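Long-range contacts in omega transaminase (Pseudomonas sp., PDB 5LHA), which probably catalyses the transfer of an amino group from amine donors to keto acids such as pyruvate, carrying it on a pyridoxal phosphate cofactor: residues 149-157 against 166-174; 187-197 against 205-216. All coordinates share one frame; numbering follows the deposited sequence.

Contact 1 (149-157 against 166-174); sequences RFLSLRNGY and SVGGNGVYH. With PMP (4'-deoxy-4'-aminopyridoxal-5'-phosphate), chain E.
The carbonyl oxygen of Gly156 is held by two donors. Gly169 N reaches Gly156 O at 2.8 Å along an almost straight N-H path (171°), and a water donates a second bond to the same oxygen. That water also accepts from Asn170 ND2 at 2.8 Å, so the 166-174 loop acts on one acceptor by its backbone directly and by the Asn170 side chain through the water, with the Gly168 CA-H contributing a longer contact. One residue back, Asn155 N donates to Gly169 O at 3.1 Å, approaching from above the carbonyl plane. Asn170 ND2 adds a weak bond to Asn155 O, while Asn155 ND2 bonds to Gly237 O. This close pairing depends on Gly169: a CB there would run into Leu153 O and Asn155 N, in the type II turn from Leu153 to Gly156. Towards the strand, the hydroxyl of Ser152 donates to the carbonyl of Val167, whose CG1 packs on the Phe150 CB. At the far end Tyr157, its CG trans to the backbone N (chi1 178°), sends CE1 over one face of the Tyr173 ring, 3.7 Å from Tyr173 CE1, with the planes inclined at 38°. At the opposite edge of the Tyr157 ring, CE2 lies 3.3 Å from PMP C4A. With an alanine here, the cofactor's flank and the Tyr173 face would probably both lose their aromatic neighbour, leaving a gap between them. Strand 149-153 thus ends, as strands of the central sheet do in fold type I PLP-dependent enzymes, in a loop that brings Tyr157 into the cofactor pocket.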
# COMPACT_ATOMS: atom_id res chain seq x y z
N ARG A 149 0.70 9.15 -7.82
CA ARG A 149 0.03 9.72 -6.66
C ARG A 149 -1.09 10.68 -7.06
O ARG A 149 -1.09 11.25 -8.15
CB ARG A 149 1.06 10.42 -5.79
CG ARG A 149 2.09 9.47 -5.18
CD ARG A 149 3.20 10.29 -4.56
NE ARG A 149 4.22 9.47 -3.91
CZ ARG A 149 5.42 9.91 -3.58
NH1 ARG A 149 5.79 11.15 -3.89
NH2 ARG A 149 6.29 9.10 -2.98
N PHE A 150 -2.03 10.88 -6.14
CA PHE A 150 -3.18 11.75 -6.36
C PHE A 150 -3.25 12.78 -5.24
O PHE A 150 -2.99 12.47 -4.08
CB PHE A 150 -4.51 10.95 -6.40
CG PHE A 150 -4.60 9.92 -7.50
CD1 PHE A 150 -4.49 10.28 -8.83
CD2 PHE A 150 -4.85 8.59 -7.20
CE1 PHE A 150 -4.60 9.32 -9.84
CE2 PHE A 150 -4.96 7.63 -8.20
CZ PHE A 150 -4.84 8.00 -9.53
N LEU A 151 -3.62 14.02 -5.58
CA LEU A 151 -3.88 15.06 -4.60
C LEU A 151 -5.37 15.37 -4.55
O LEU A 151 -6.06 15.34 -5.58
CB LEU A 151 -3.11 16.35 -4.93
CG LEU A 151 -1.59 16.28 -5.09
CD1 LEU A 151 -0.99 17.64 -5.48
CD2 LEU A 151 -0.91 15.74 -3.84
N SER A 152 -5.86 15.71 -3.36
CA SER A 152 -7.24 16.18 -3.22
C SER A 152 -7.29 17.10 -2.01
O SER A 152 -6.29 17.30 -1.31
CB SER A 152 -8.24 15.01 -3.11
OG SER A 152 -8.10 14.25 -1.92
N LEU A 153 -8.47 17.67 -1.78
CA LEU A 153 -8.68 18.73 -0.81
C LEU A 153 -9.45 18.21 0.39
O LEU A 153 -10.27 17.29 0.28
CB LEU A 153 -9.46 19.90 -1.44
CG LEU A 153 -8.89 20.51 -2.72
CD1 LEU A 153 -9.78 21.64 -3.23
CD2 LEU A 153 -7.48 21.01 -2.48
N ARG A 154 -9.19 18.82 1.54
CA ARG A 154 -9.99 18.55 2.73
C ARG A 154 -11.45 18.85 2.45
O ARG A 154 -11.78 19.76 1.68
CB ARG A 154 -9.49 19.38 3.90
CG ARG A 154 -8.35 18.74 4.66
CD ARG A 154 -7.88 19.63 5.80
NE ARG A 154 -7.39 18.86 6.93
CZ ARG A 154 -6.13 18.48 7.09
NH1 ARG A 154 -5.22 18.80 6.18
NH2 ARG A 154 -5.79 17.77 8.16
N ASN A 155 -12.33 18.06 3.07
CA ASN A 155 -13.78 18.18 2.91
C ASN A 155 -14.23 17.86 1.49
O ASN A 155 -15.40 18.04 1.15
CB ASN A 155 -14.27 19.55 3.37
CG ASN A 155 -14.29 19.68 4.89
OD1 ASN A 155 -13.26 19.57 5.55
ND2 ASN A 155 -15.47 19.92 5.44
N GLY A 156 -13.30 17.43 0.64
CA GLY A 156 -13.68 17.02 -0.70
C GLY A 156 -14.40 15.68 -0.66
O GLY A 156 -14.08 14.81 0.15
N TYR A 157 -15.39 15.53 -1.53
CA TYR A 157 -16.14 14.29 -1.60
C TYR A 157 -16.21 13.83 -3.04
O TYR A 157 -16.66 14.57 -3.91
CB TYR A 157 -17.54 14.44 -1.00
CG TYR A 157 -18.34 13.18 -1.11
CD1 TYR A 157 -18.06 12.09 -0.31
CD2 TYR A 157 -19.39 13.09 -2.00
CE1 TYR A 157 -18.81 10.92 -0.41
CE2 TYR A 157 -20.14 11.95 -2.10
CZ TYR A 157 -19.85 10.87 -1.31
OH TYR A 157 -20.59 9.73 -1.44
N SER A 166 -10.61 6.78 -1.24
CA SER A 166 -9.24 7.06 -0.82
C SER A 166 -8.89 8.53 -0.92
O SER A 166 -8.07 9.02 -0.14
CB SER A 166 -8.27 6.21 -1.63
OG SER A 166 -8.67 4.85 -1.57
N VAL A 167 -9.49 9.26 -1.87
CA VAL A 167 -9.17 10.67 -2.05
C VAL A 167 -10.17 11.59 -1.37
O VAL A 167 -10.05 12.82 -1.49
CB VAL A 167 -9.03 11.03 -3.55
CG1 VAL A 167 -7.83 10.32 -4.14
CG2 VAL A 167 -10.30 10.66 -4.31
N GLY A 168 -11.15 11.05 -0.65
CA GLY A 168 -12.11 11.89 0.04
C GLY A 168 -11.48 12.56 1.25
O GLY A 168 -10.68 11.97 1.97
N GLY A 169 -11.88 13.80 1.50
CA GLY A 169 -11.30 14.62 2.54
C GLY A 169 -12.08 14.68 3.84
O GLY A 169 -11.76 15.53 4.68
N ASN A 170 -13.08 13.82 4.03
CA ASN A 170 -13.87 13.75 5.25
C ASN A 170 -13.69 12.37 5.86
O ASN A 170 -13.96 11.36 5.19
CB ASN A 170 -15.36 13.98 4.98
CG ASN A 170 -15.64 15.31 4.31
OD1 ASN A 170 -15.55 16.37 4.94
ND2 ASN A 170 -16.00 15.26 3.04
N GLY A 171 -13.25 12.33 7.12
CA GLY A 171 -12.97 11.07 7.78
C GLY A 171 -14.17 10.16 7.94
O GLY A 171 -14.02 8.93 7.96
N VAL A 172 -15.37 10.73 8.09
CA VAL A 172 -16.55 9.91 8.39
C VAL A 172 -16.75 8.80 7.36
O VAL A 172 -17.23 7.71 7.70
CB VAL A 172 -17.82 10.79 8.52
CG1 VAL A 172 -17.68 11.73 9.71
CG2 VAL A 172 -18.08 11.57 7.24
N TYR A 173 -16.34 9.03 6.11
CA TYR A 173 -16.44 8.03 5.05
C TYR A 173 -15.31 7.01 5.05
O TYR A 173 -15.37 6.05 4.27
CB TYR A 173 -16.47 8.70 3.67
CG TYR A 173 -17.55 9.73 3.52
CD1 TYR A 173 -18.85 9.36 3.23
CD2 TYR A 173 -17.27 11.08 3.69
CE1 TYR A 173 -19.84 10.30 3.09
CE2 TYR A 173 -18.26 12.03 3.56
CZ TYR A 173 -19.54 11.63 3.26
OH TYR A 173 -20.52 12.58 3.13
N HIS A 174 -14.26 7.23 5.84
CA HIS A 174 -13.08 6.37 5.91
C HIS A 174 -13.12 5.38 7.06
O HIS A 174 -12.67 4.24 6.90
CB HIS A 174 -11.81 7.22 6.08
CG HIS A 174 -11.37 7.95 4.84
ND1 HIS A 174 -10.47 7.41 3.94
CD2 HIS A 174 -11.69 9.17 4.37
CE1 HIS A 174 -10.25 8.28 2.97
NE2 HIS A 174 -10.99 9.35 3.20
N1 PMP E . -18.47 13.43 -6.30
C2 PMP E . -19.36 14.44 -5.95
C2A PMP E . -18.93 15.88 -5.92
C3 PMP E . -20.52 14.08 -5.28
O3 PMP E . -21.25 15.02 -4.60
C4 PMP E . -20.94 12.75 -5.30
C4A PMP E . -22.25 12.37 -4.63
N4A PMP E . -22.80 13.50 -3.91
C5 PMP E . -20.15 11.77 -5.91
C6 PMP E . -18.90 12.13 -6.41
C5A PMP E . -20.67 10.34 -6.01
O4P PMP E . -21.87 10.30 -6.77
P PMP E . -22.83 9.00 -6.79
O1P PMP E . -23.70 9.07 -5.56
O2P PMP E . -23.70 9.07 -8.03
O3P PMP E . -22.05 7.70 -6.77
O HOH W 1 -15.13 12.83 2.07

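Contact 2 (187-197 against 205-216); sequences LDTPWLYRNPW and LTAHCIRQLEEQ
Leu205 opens the helical side by pushing its two methyl branches into the bend of the 187-197 loop. Its CG stands trans to the backbone N, and from there CD1 rests 3.5 Å from Asn195 CG while CD2 lies 3.6 Å from Leu192 N. The Asn195 amide is steadied within its own loop by a bond from ND2 to Trp191 O. One turn on, His208 lies along one face of Trp197: its imidazole stacks on the five-membered ring, centroids 4.0 Å apart and planes nearly parallel at 7°, and His208 CB sits over the six-membered ring 3.7 Å from its centroid, a CH-pi contact. The indole nitrogen of Trp197 is turned to Pro196 O of the second subunit, so this stack borders a subunit interface. Cys209 follows, its SG 3.7 Å from Pro190 CA and obliquely beside the Trp197 ring. Gln212 then reaches out in extended form to grip Asp188 twice. Gln212 OE1 accepts from Asp188 N at 2.8 Å, in the carbonyl plane, while Gln212 NE2 gives an almost linear bond (177°) of 2.7 Å to the anti lone pair of Asp188 OD2. Both ends of the amide are thereby used, which fixes its flip. Past it, Leu213 CD1 presses tightly on Leu187 CD1, and the Gln216 CG packs against the other methyl, Leu187 CD2. Helix 202-220, the helical limb of the beta-alpha-beta crossover from strand 184-187 to the parallel strand 225-230, is thus docked on the loop that leads into it.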
# COMPACT_ATOMS: atom_id res chain seq x y z
N LEU A 187 -4.80 18.34 0.68
CA LEU A 187 -4.46 19.74 0.78
C LEU A 187 -5.57 20.44 1.55
O LEU A 187 -6.71 19.98 1.56
CB LEU A 187 -4.29 20.36 -0.61
CG LEU A 187 -3.36 19.58 -1.53
CD1 LEU A 187 -3.58 19.94 -2.98
CD2 LEU A 187 -1.92 19.85 -1.13
N ASP A 188 -5.25 21.55 2.20
CA ASP A 188 -6.28 22.30 2.89
C ASP A 188 -7.23 22.95 1.90
O ASP A 188 -6.87 23.23 0.75
CB ASP A 188 -5.66 23.37 3.81
CG ASP A 188 -5.21 22.80 5.14
OD1 ASP A 188 -6.08 22.33 5.92
OD2 ASP A 188 -3.99 22.82 5.44
N THR A 189 -8.42 23.15 2.31
CA THR A 189 -9.32 23.76 1.34
C THR A 189 -9.42 25.26 1.59
O THR A 189 -9.35 25.71 2.74
CB THR A 189 -10.71 23.12 1.40
OG1 THR A 189 -11.59 23.80 0.51
CG2 THR A 189 -11.28 23.19 2.82
N PRO A 190 -9.56 26.08 0.54
CA PRO A 190 -9.70 27.53 0.76
C PRO A 190 -11.07 27.90 1.30
O PRO A 190 -11.95 28.40 0.58
CB PRO A 190 -9.43 28.11 -0.63
CG PRO A 190 -9.84 27.04 -1.56
CD PRO A 190 -9.47 25.75 -0.89
N TRP A 191 -11.25 27.64 2.60
CA TRP A 191 -12.51 27.76 3.32
C TRP A 191 -12.40 28.96 4.26
O TRP A 191 -11.61 28.93 5.21
CB TRP A 191 -12.81 26.48 4.10
CG TRP A 191 -14.17 26.39 4.75
CD1 TRP A 191 -15.24 27.21 4.56
CD2 TRP A 191 -14.60 25.40 5.70
NE1 TRP A 191 -16.31 26.80 5.33
CE2 TRP A 191 -15.94 25.69 6.04
CE3 TRP A 191 -13.97 24.30 6.30
CZ2 TRP A 191 -16.66 24.92 6.95
CZ3 TRP A 191 -14.69 23.54 7.20
CH2 TRP A 191 -16.03 23.85 7.51
N LEU A 192 -13.15 30.02 3.97
CA LEU A 192 -13.00 31.25 4.74
C LEU A 192 -13.50 31.09 6.17
O LEU A 192 -12.91 31.64 7.11
CB LEU A 192 -13.77 32.38 4.04
CG LEU A 192 -13.21 32.97 2.75
CD1 LEU A 192 -14.36 33.41 1.85
CD2 LEU A 192 -12.31 34.14 3.09
N TYR A 193 -14.56 30.30 6.36
CA TYR A 193 -15.16 30.19 7.69
C TYR A 193 -14.25 29.41 8.65
O TYR A 193 -14.16 29.75 9.83
CB TYR A 193 -16.54 29.55 7.59
CG TYR A 193 -17.40 29.82 8.81
CD1 TYR A 193 -17.76 31.13 9.15
CD2 TYR A 193 -17.81 28.79 9.65
CE1 TYR A 193 -18.53 31.39 10.27
CE2 TYR A 193 -18.59 29.05 10.77
CZ TYR A 193 -18.94 30.35 11.08
OH TYR A 193 -19.69 30.61 12.21
N ARG A 194 -13.57 28.37 8.17
CA ARG A 194 -12.66 27.56 8.99
C ARG A 194 -11.43 27.20 8.18
O ARG A 194 -11.54 26.45 7.20
CB ARG A 194 -13.34 26.28 9.49
CG ARG A 194 -14.52 26.46 10.43
CD ARG A 194 -14.94 25.12 11.03
NE ARG A 194 -16.13 25.24 11.86
CZ ARG A 194 -17.38 25.25 11.41
NH1 ARG A 194 -17.63 25.15 10.11
NH2 ARG A 194 -18.39 25.37 12.26
N ASN A 195 -10.26 27.70 8.57
CA ASN A 195 -9.01 27.37 7.89
C ASN A 195 -7.86 27.51 8.88
O ASN A 195 -7.99 28.20 9.89
CB ASN A 195 -8.79 28.23 6.64
CG ASN A 195 -8.76 29.72 6.92
OD1 ASN A 195 -7.73 30.27 7.30
ND2 ASN A 195 -9.89 30.38 6.73
N PRO A 196 -6.73 26.84 8.63
CA PRO A 196 -5.61 26.87 9.59
C PRO A 196 -5.04 28.25 9.90
O PRO A 196 -4.36 28.39 10.92
CB PRO A 196 -4.54 26.00 8.89
CG PRO A 196 -5.31 25.09 8.03
CD PRO A 196 -6.53 25.82 7.58
N TRP A 197 -5.25 29.25 9.06
CA TRP A 197 -4.68 30.58 9.28
C TRP A 197 -5.66 31.55 9.91
O TRP A 197 -5.31 32.72 10.10
CB TRP A 197 -4.16 31.14 7.95
CG TRP A 197 -3.20 30.20 7.30
CD1 TRP A 197 -1.85 30.15 7.49
CD2 TRP A 197 -3.53 29.14 6.40
NE1 TRP A 197 -1.31 29.13 6.74
CE2 TRP A 197 -2.32 28.49 6.06
CE3 TRP A 197 -4.72 28.67 5.84
CZ2 TRP A 197 -2.27 27.41 5.19
CZ3 TRP A 197 -4.67 27.59 4.97
CH2 TRP A 197 -3.46 26.98 4.66
N LEU A 205 -6.15 34.05 1.51
CA LEU A 205 -6.44 32.63 1.75
C LEU A 205 -6.06 31.77 0.55
O LEU A 205 -5.56 30.65 0.71
CB LEU A 205 -7.92 32.45 2.10
CG LEU A 205 -8.39 31.04 2.47
CD1 LEU A 205 -7.65 30.48 3.68
CD2 LEU A 205 -9.88 31.07 2.74
N THR A 206 -6.36 32.24 -0.66
CA THR A 206 -5.90 31.54 -1.86
C THR A 206 -4.38 31.40 -1.87
O THR A 206 -3.86 30.32 -2.18
CB THR A 206 -6.36 32.29 -3.11
OG1 THR A 206 -7.79 32.23 -3.19
CG2 THR A 206 -5.75 31.68 -4.37
N ALA A 207 -3.67 32.47 -1.51
CA ALA A 207 -2.21 32.47 -1.55
C ALA A 207 -1.62 31.46 -0.55
O ALA A 207 -0.66 30.76 -0.87
CB ALA A 207 -1.68 33.87 -1.27
N HIS A 208 -2.18 31.40 0.66
CA HIS A 208 -1.77 30.40 1.63
C HIS A 208 -1.93 28.99 1.06
O HIS A 208 -1.05 28.14 1.20
CB HIS A 208 -2.57 30.56 2.93
CG HIS A 208 -2.15 31.72 3.77
ND1 HIS A 208 -0.86 31.92 4.19
CD2 HIS A 208 -2.87 32.75 4.27
CE1 HIS A 208 -0.80 33.02 4.92
NE2 HIS A 208 -2.01 33.55 4.98
N CYS A 209 -3.08 28.74 0.42
CA CYS A 209 -3.38 27.39 -0.04
C CYS A 209 -2.46 26.99 -1.19
O CYS A 209 -1.91 25.88 -1.20
CB CYS A 209 -4.85 27.31 -0.47
SG CYS A 209 -6.04 27.46 0.88
N ILE A 210 -2.25 27.90 -2.15
CA ILE A 210 -1.38 27.63 -3.29
C ILE A 210 0.06 27.40 -2.84
O ILE A 210 0.74 26.48 -3.33
CB ILE A 210 -1.48 28.78 -4.31
CG1 ILE A 210 -2.87 28.78 -4.92
CG2 ILE A 210 -0.45 28.63 -5.40
CD1 ILE A 210 -3.17 27.50 -5.65
N ARG A 211 0.55 28.22 -1.91
CA ARG A 211 1.90 28.01 -1.39
C ARG A 211 2.02 26.63 -0.74
O ARG A 211 3.02 25.94 -0.93
CB ARG A 211 2.26 29.12 -0.41
CG ARG A 211 3.49 28.82 0.41
CD ARG A 211 3.83 29.97 1.34
NE ARG A 211 4.58 29.53 2.51
CZ ARG A 211 5.00 30.33 3.48
NH1 ARG A 211 4.75 31.63 3.41
NH2 ARG A 211 5.67 29.84 4.51
N GLN A 212 1.00 26.22 0.02
CA GLN A 212 0.98 24.87 0.57
C GLN A 212 1.02 23.83 -0.54
O GLN A 212 1.66 22.78 -0.40
CB GLN A 212 -0.27 24.67 1.44
CG GLN A 212 -0.41 23.28 2.05
CD GLN A 212 -1.74 23.07 2.77
OE1 GLN A 212 -2.75 22.76 2.15
NE2 GLN A 212 -1.73 23.23 4.08
N LEU A 213 0.30 24.08 -1.64
CA LEU A 213 0.28 23.13 -2.75
C LEU A 213 1.66 22.98 -3.40
O LEU A 213 2.10 21.87 -3.70
CB LEU A 213 -0.79 23.55 -3.76
CG LEU A 213 -0.83 22.86 -5.12
CD1 LEU A 213 -1.10 21.39 -4.97
CD2 LEU A 213 -1.91 23.51 -5.96
N GLU A 214 2.35 24.10 -3.65
CA GLU A 214 3.69 24.02 -4.22
C GLU A 214 4.64 23.26 -3.30
O GLU A 214 5.47 22.47 -3.77
CB GLU A 214 4.26 25.41 -4.48
CG GLU A 214 3.57 26.14 -5.58
CD GLU A 214 4.00 27.59 -5.67
OE1 GLU A 214 4.61 28.12 -4.72
OE2 GLU A 214 3.71 28.20 -6.72
N GLU A 215 4.55 23.50 -1.99
CA GLU A 215 5.44 22.84 -1.06
C GLU A 215 5.20 21.33 -1.06
O GLU A 215 6.16 20.55 -1.07
CB GLU A 215 5.24 23.42 0.34
CG GLU A 215 5.81 24.83 0.47
CD GLU A 215 5.28 25.58 1.68
OE1 GLU A 215 4.39 25.03 2.37
OE2 GLU A 215 5.75 26.71 1.94
N GLN A 216 3.93 20.91 -1.11
CA GLN A 216 3.62 19.49 -1.15
C GLN A 216 4.12 18.85 -2.43
O GLN A 216 4.60 17.71 -2.42
CB GLN A 216 2.11 19.28 -1.00
CG GLN A 216 1.57 19.58 0.39
CD GLN A 216 2.50 19.11 1.49
OE1 GLN A 216 3.07 19.91 2.23
NE2 GLN A 216 2.67 17.80 1.60

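Strands 149-153 and 184-187 adjoin in the seven-stranded mixed sheet that also holds strand 225-230, and there contacts 1 and 2 meet: Ser152 O and Leu187 N are 2.7 Å apart, a probable hydrogen bond, as are Arg154 N and Leu187 O. Both are partly buried, but contact 1 lies about 14 Å from the chain centre and contact 2 about 21 Å, centre to centre. The inner one, beside the cofactor, relies on backbone polar bonds, glycines and a water. The outer one joins loop to helix mainly by leucine packing, an aromatic stack and a side-chain amide that bonds to Asp188 twice. Both border the second subunit; contact 1 also reaches the third through Val172 and Tyr173.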